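Local coordinates for putative alpha-L-fucosidase (Bacteroides thetaiotaomicron, PDB 3EYP), which probably hydrolyses alpha-L-fucosidic linkages, as a glycoside hydrolase family 29 enzyme with a TIM-barrel domain, at residues Gly121-Pro126 / Trp164-Gly169; Thr254-Arg259 / Ser290-Asn295. All blocks are in the same frame, centred on the assembly; numbering follows the deposited sequence.

Interaction 1: Gly121-Pro126 / Trp164-Gly169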
# COMPACT_ATOMS: atom_id res chain seq x y z
N GLY A 121 10.12 -7.56 -3.32
CA GLY A 121 10.54 -6.86 -2.12
C GLY A 121 10.89 -7.82 -1.00
O GLY A 121 10.54 -9.01 -1.03
N ILE A 122 11.56 -7.26 -0.03
CA ILE A 122 12.11 -7.96 1.11
C ILE A 122 11.77 -7.35 2.47
O ILE A 122 11.94 -6.14 2.73
CB ILE A 122 13.65 -7.98 1.03
CG1 ILE A 122 14.19 -8.71 -0.23
CG2 ILE A 122 14.21 -8.60 2.23
CD1 ILE A 122 13.76 -10.25 -0.30
N TYR A 123 11.24 -8.21 3.32
CA TYR A 123 11.04 -7.93 4.76
C TYR A 123 12.19 -8.66 5.50
O TYR A 123 12.34 -9.88 5.41
CB TYR A 123 9.65 -8.43 5.17
CG TYR A 123 9.29 -8.42 6.66
CD1 TYR A 123 8.16 -7.75 7.10
CD2 TYR A 123 10.08 -9.07 7.60
CE1 TYR A 123 7.80 -7.75 8.42
CE2 TYR A 123 9.74 -9.05 8.95
CZ TYR A 123 8.58 -8.40 9.35
OH TYR A 123 8.22 -8.38 10.70
N LEU A 124 13.02 -7.87 6.15
CA LEU A 124 14.18 -8.36 6.94
C LEU A 124 14.13 -7.75 8.33
O LEU A 124 14.48 -6.60 8.53
CB LEU A 124 15.50 -7.99 6.27
CG LEU A 124 16.82 -8.53 6.82
CD1 LEU A 124 16.89 -10.09 6.68
CD2 LEU A 124 17.95 -7.86 6.13
N GLY A 125 13.65 -8.57 9.27
CA GLY A 125 13.21 -8.16 10.60
C GLY A 125 14.26 -7.45 11.42
O GLY A 125 15.29 -8.03 11.74
N PRO A 126 14.06 -6.14 11.73
CA PRO A 126 15.08 -5.52 12.58
C PRO A 126 15.30 -6.12 13.94
O PRO A 126 16.44 -6.34 14.34
CB PRO A 126 14.67 -4.06 12.67
CG PRO A 126 13.87 -3.82 11.44
CD PRO A 126 13.19 -5.14 11.09
N TRP A 164 11.37 -3.59 3.92
CA TRP A 164 10.40 -3.35 5.01
C TRP A 164 11.07 -3.52 6.35
O TRP A 164 11.61 -4.61 6.66
CB TRP A 164 9.27 -4.33 4.91
CG TRP A 164 7.89 -3.81 5.03
CD1 TRP A 164 7.16 -3.20 4.07
CD2 TRP A 164 7.05 -3.91 6.17
NE1 TRP A 164 5.92 -2.87 4.55
CE2 TRP A 164 5.81 -3.33 5.83
CE3 TRP A 164 7.22 -4.44 7.45
CZ2 TRP A 164 4.73 -3.27 6.72
CZ3 TRP A 164 6.15 -4.36 8.34
CH2 TRP A 164 4.92 -3.80 7.95
N TRP A 165 10.95 -2.47 7.17
CA TRP A 165 11.50 -2.50 8.54
C TRP A 165 10.37 -2.42 9.54
O TRP A 165 9.84 -1.34 9.81
CB TRP A 165 12.49 -1.37 8.79
CG TRP A 165 13.81 -1.51 8.06
CD1 TRP A 165 14.39 -2.66 7.68
CD2 TRP A 165 14.70 -0.46 7.65
NE1 TRP A 165 15.57 -2.43 7.06
CE2 TRP A 165 15.78 -1.07 6.99
CE3 TRP A 165 14.68 0.93 7.76
CZ2 TRP A 165 16.87 -0.35 6.48
CZ3 TRP A 165 15.73 1.66 7.22
CH2 TRP A 165 16.84 1.02 6.62
N ASP A 166 10.00 -3.59 10.06
CA ASP A 166 8.95 -3.69 11.10
C ASP A 166 9.44 -3.02 12.35
O ASP A 166 10.59 -3.19 12.77
CB ASP A 166 8.62 -5.16 11.38
CG ASP A 166 7.30 -5.40 12.05
OD1 ASP A 166 6.84 -4.63 12.93
OD2 ASP A 166 6.74 -6.48 11.78
N GLY A 167 8.56 -2.25 12.98
CA GLY A 167 8.91 -1.58 14.23
C GLY A 167 8.75 -2.41 15.50
O GLY A 167 9.30 -2.07 16.57
N ALA A 168 8.03 -3.50 15.38
CA ALA A 168 7.77 -4.37 16.56
C ALA A 168 9.07 -4.82 17.20
O ALA A 168 9.96 -5.40 16.56
CB ALA A 168 6.95 -5.57 16.20
N GLY A 169 9.16 -4.52 18.47
CA GLY A 169 10.34 -4.76 19.29
C GLY A 169 11.64 -4.09 18.96
O GLY A 169 12.66 -4.46 19.52
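At the carboxyl ends of two adjacent parallel strands of the TIM barrel, Tyr123 and Trp164 form the last bridge of the pair, and the chains then part into loops. Trp164 N donates to Ile122 O at 2.9 Å, in the carbonyl plane but somewhat bent at the hydrogen (151°). The two side chains of the bridge project from the same face of the sheet. Tyr123 has CG anti to the backbone N (chi1 172°), which lays its ring forward along the strand, and its CD1 packs against Trp164 CE3 at 3.5 Å. The ring planes are nearly parallel, 17° apart, yet offset so that little of one ring lies over the other, with 5.5 Å between the centroids of the phenol and the six-membered indole ring. The phenol end carries on to Asp166, where Tyr123 OH donates to Asp166 OD2 at 2.6 Å. The hydroxyl comes from the anti side, slightly out of the carboxylate plane, which stands almost perpendicular to the ring. Asp166 OD1 meanwhile accepts from Ala168 N, which sits above that plane at 2.9 Å, closing an Asx turn, so both oxygens are gripped within the segments and the rotation of the carboxylate is restrained. Pro126 runs roughly perpendicular to Trp165, Pro126 CG resting 3.9 Å from Trp165 CB and also meeting Asp166 O at 3.6 Å. Trp164 NE1 is hydrogen-bonded to Glu253 OE2, its indole stacks with Phe195, and His77 meets the Tyr123 ring. Bound glycerol, probably from the crystallisation liquor, hydrogen-bonds to both carboxylate oxygens of Asp166. Paired aromatic rings beside a carboxylate at the strand ends are consistent with the sugar pocket of a TIM-barrel glycosidase, which lies at this end of the barrel.

Interaction 2: Thr254-Arg259 / Ser290-Asn295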
# COMPACT_ATOMS: atom_id res chain seq x y z
N THR A 254 -0.80 0.82 4.09
CA THR A 254 -1.77 0.15 4.90
C THR A 254 -1.63 -1.36 4.78
O THR A 254 -1.88 -1.93 3.73
CB THR A 254 -3.24 0.54 4.48
OG1 THR A 254 -3.36 1.98 4.57
CG2 THR A 254 -4.28 -0.11 5.36
N ASP A 255 -1.26 -1.97 5.88
CA ASP A 255 -0.98 -3.45 5.91
C ASP A 255 -2.03 -4.23 6.64
O ASP A 255 -2.49 -3.81 7.68
CB ASP A 255 0.39 -3.76 6.46
CG ASP A 255 0.56 -3.47 7.93
OD1 ASP A 255 0.13 -2.38 8.41
OD2 ASP A 255 1.21 -4.32 8.60
N VAL A 256 -2.40 -5.39 6.07
CA VAL A 256 -3.41 -6.22 6.68
C VAL A 256 -3.30 -7.64 6.14
O VAL A 256 -2.81 -7.89 5.04
CB VAL A 256 -4.85 -5.61 6.43
CG1 VAL A 256 -5.15 -5.57 4.93
CG2 VAL A 256 -5.92 -6.34 7.15
N SER A 257 -3.65 -8.56 6.98
CA SER A 257 -3.76 -9.94 6.57
C SER A 257 -5.13 -10.32 6.00
O SER A 257 -6.21 -9.88 6.42
CB SER A 257 -3.40 -10.88 7.74
OG SER A 257 -3.16 -12.21 7.26
N ILE A 258 -5.08 -11.18 5.01
CA ILE A 258 -6.32 -11.73 4.45
C ILE A 258 -7.01 -12.71 5.44
O ILE A 258 -8.15 -13.10 5.26
CB ILE A 258 -6.07 -12.44 3.09
CG1 ILE A 258 -7.33 -12.46 2.21
CG2 ILE A 258 -5.50 -13.92 3.27
CD1 ILE A 258 -6.91 -12.76 0.73
N ARG A 259 -6.27 -13.07 6.49
CA ARG A 259 -6.76 -13.96 7.56
C ARG A 259 -6.65 -13.27 8.94
O ARG A 259 -6.14 -12.18 9.01
CB ARG A 259 -5.94 -15.25 7.61
CG ARG A 259 -6.15 -16.15 6.39
CD ARG A 259 -4.93 -17.09 6.11
NE ARG A 259 -5.32 -18.05 5.11
CZ ARG A 259 -5.64 -19.31 5.37
NH1 ARG A 259 -5.57 -19.76 6.61
NH2 ARG A 259 -6.05 -20.11 4.38
N SER A 290 -3.65 6.02 0.02
CA SER A 290 -2.70 5.07 0.54
C SER A 290 -2.50 3.91 -0.46
O SER A 290 -2.85 4.03 -1.66
CB SER A 290 -3.19 4.52 1.89
OG SER A 290 -2.26 3.68 2.54
N VAL A 291 -1.83 2.87 0.02
CA VAL A 291 -1.53 1.69 -0.80
C VAL A 291 -1.82 0.48 0.11
O VAL A 291 -1.57 0.51 1.34
CB VAL A 291 -0.03 1.66 -1.29
CG1 VAL A 291 0.43 0.21 -1.82
CG2 VAL A 291 0.29 2.74 -2.36
N LEU A 292 -2.37 -0.56 -0.48
CA LEU A 292 -2.79 -1.77 0.26
C LEU A 292 -1.77 -2.91 0.14
O LEU A 292 -1.43 -3.34 -0.95
CB LEU A 292 -4.16 -2.22 -0.19
CG LEU A 292 -4.75 -3.55 0.35
CD1 LEU A 292 -4.78 -3.55 1.90
CD2 LEU A 292 -6.17 -3.88 -0.26
N LEU A 293 -1.23 -3.29 1.28
CA LEU A 293 -0.27 -4.39 1.44
C LEU A 293 -1.05 -5.50 2.12
O LEU A 293 -1.41 -5.43 3.29
CB LEU A 293 0.97 -3.95 2.25
CG LEU A 293 2.00 -5.03 2.62
CD1 LEU A 293 2.54 -5.75 1.34
CD2 LEU A 293 3.20 -4.42 3.46
N LEU A 294 -1.40 -6.48 1.33
CA LEU A 294 -2.23 -7.59 1.74
C LEU A 294 -1.46 -8.86 1.82
O LEU A 294 -0.87 -9.31 0.84
CB LEU A 294 -3.38 -7.80 0.72
CG LEU A 294 -4.49 -8.80 0.99
CD1 LEU A 294 -5.27 -8.50 2.30
CD2 LEU A 294 -5.48 -8.84 -0.25
N ASN A 295 -1.54 -9.46 3.00
CA ASN A 295 -0.84 -10.72 3.34
C ASN A 295 -1.59 -12.00 3.01
O ASN A 295 -2.73 -12.21 3.44
CB ASN A 295 -0.42 -10.71 4.81
CG ASN A 295 0.25 -12.00 5.22
OD1 ASN A 295 1.41 -12.24 4.89
ND2 ASN A 295 -0.48 -12.82 5.97
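Thr254 through Ile258 pair in parallel with Val291 through Asn295 by five backbone hydrogen bonds that alternate in direction. Leu293 is held at both ends of its residue: Leu293 N donates to Thr254 O at 2.9 Å, and Leu293 O receives Val256 N at 3.0 Å. Ile258 N to Asn295 O, also 3.0 Å, carries the pairing one residue beyond the end of strand 254-257. Side chains close both ends. At the start, Thr254 OG1 donates to Ser290 OG at 2.9 Å, and Ser290 OG is hydrogen-bonded in turn to Ala252 O. At the far end Asn295 ND2 donates to Ser257 OG at 3.0 Å. CG of Asn295 lies anti to the backbone N (chi1 177°), which carries the amide toward Ser257; the bond is nearly straight and the oxygen lies close to the amide plane. Ser257 OG is also hydrogen-bonded to Ser261 O, Asn295 OD1 to His27 ND1 and ND2 also to Trp262 O, so partners at both amide atoms restrain its rotation. A leucine in place of Asn295 would probably leave Ser257 OG without its amide donor and His27 ND1 and Trp262 O without their Asn295 partner. The Asp255 carboxylate leads away from 290-295, and its OD2 hydrogen-bonds to a glycerol probably from the crystallisation liquor. On the opposite face, Val256 CG1 packs against Leu292 CD1 at 3.7 Å and Leu294 CD1 at 3.9 Å, with Val256 and Leu294 side by side. That apolar cluster is roofed by helix 275-283 through Ile281 and Leu278, the helix that links these two strands in a beta-alpha-beta unit, while strand 22-26 pairs with the other edge of 291-295.

How the interactions relate
Both contacts are buried and belong to one parallel barrel sheet, but they hold different strand pairs, 119-124 with 162-164 and 253-257 with 291-295, with strands 70-76 and 22-26 lying between. Interaction 2 is regular strand pairing: Val256, Leu292 and Leu294 turn to a helix, while the face of Asp255, Ser257 and Asn295 is largely polar, Leu293 excepted. Interaction 1 has a single backbone bond across it and depends on aromatic packing and a tyrosine hydroxyl bonded to the partly exposed Asp166 carboxylate. They meet inside the barrel, where Trp164 NE1 lies 3.3 Å from Leu293 CD2. Both Asp166 and Asp255 hydrogen-bond to glycerol, consistent with, though no proof of, a common pocket at the strand ends.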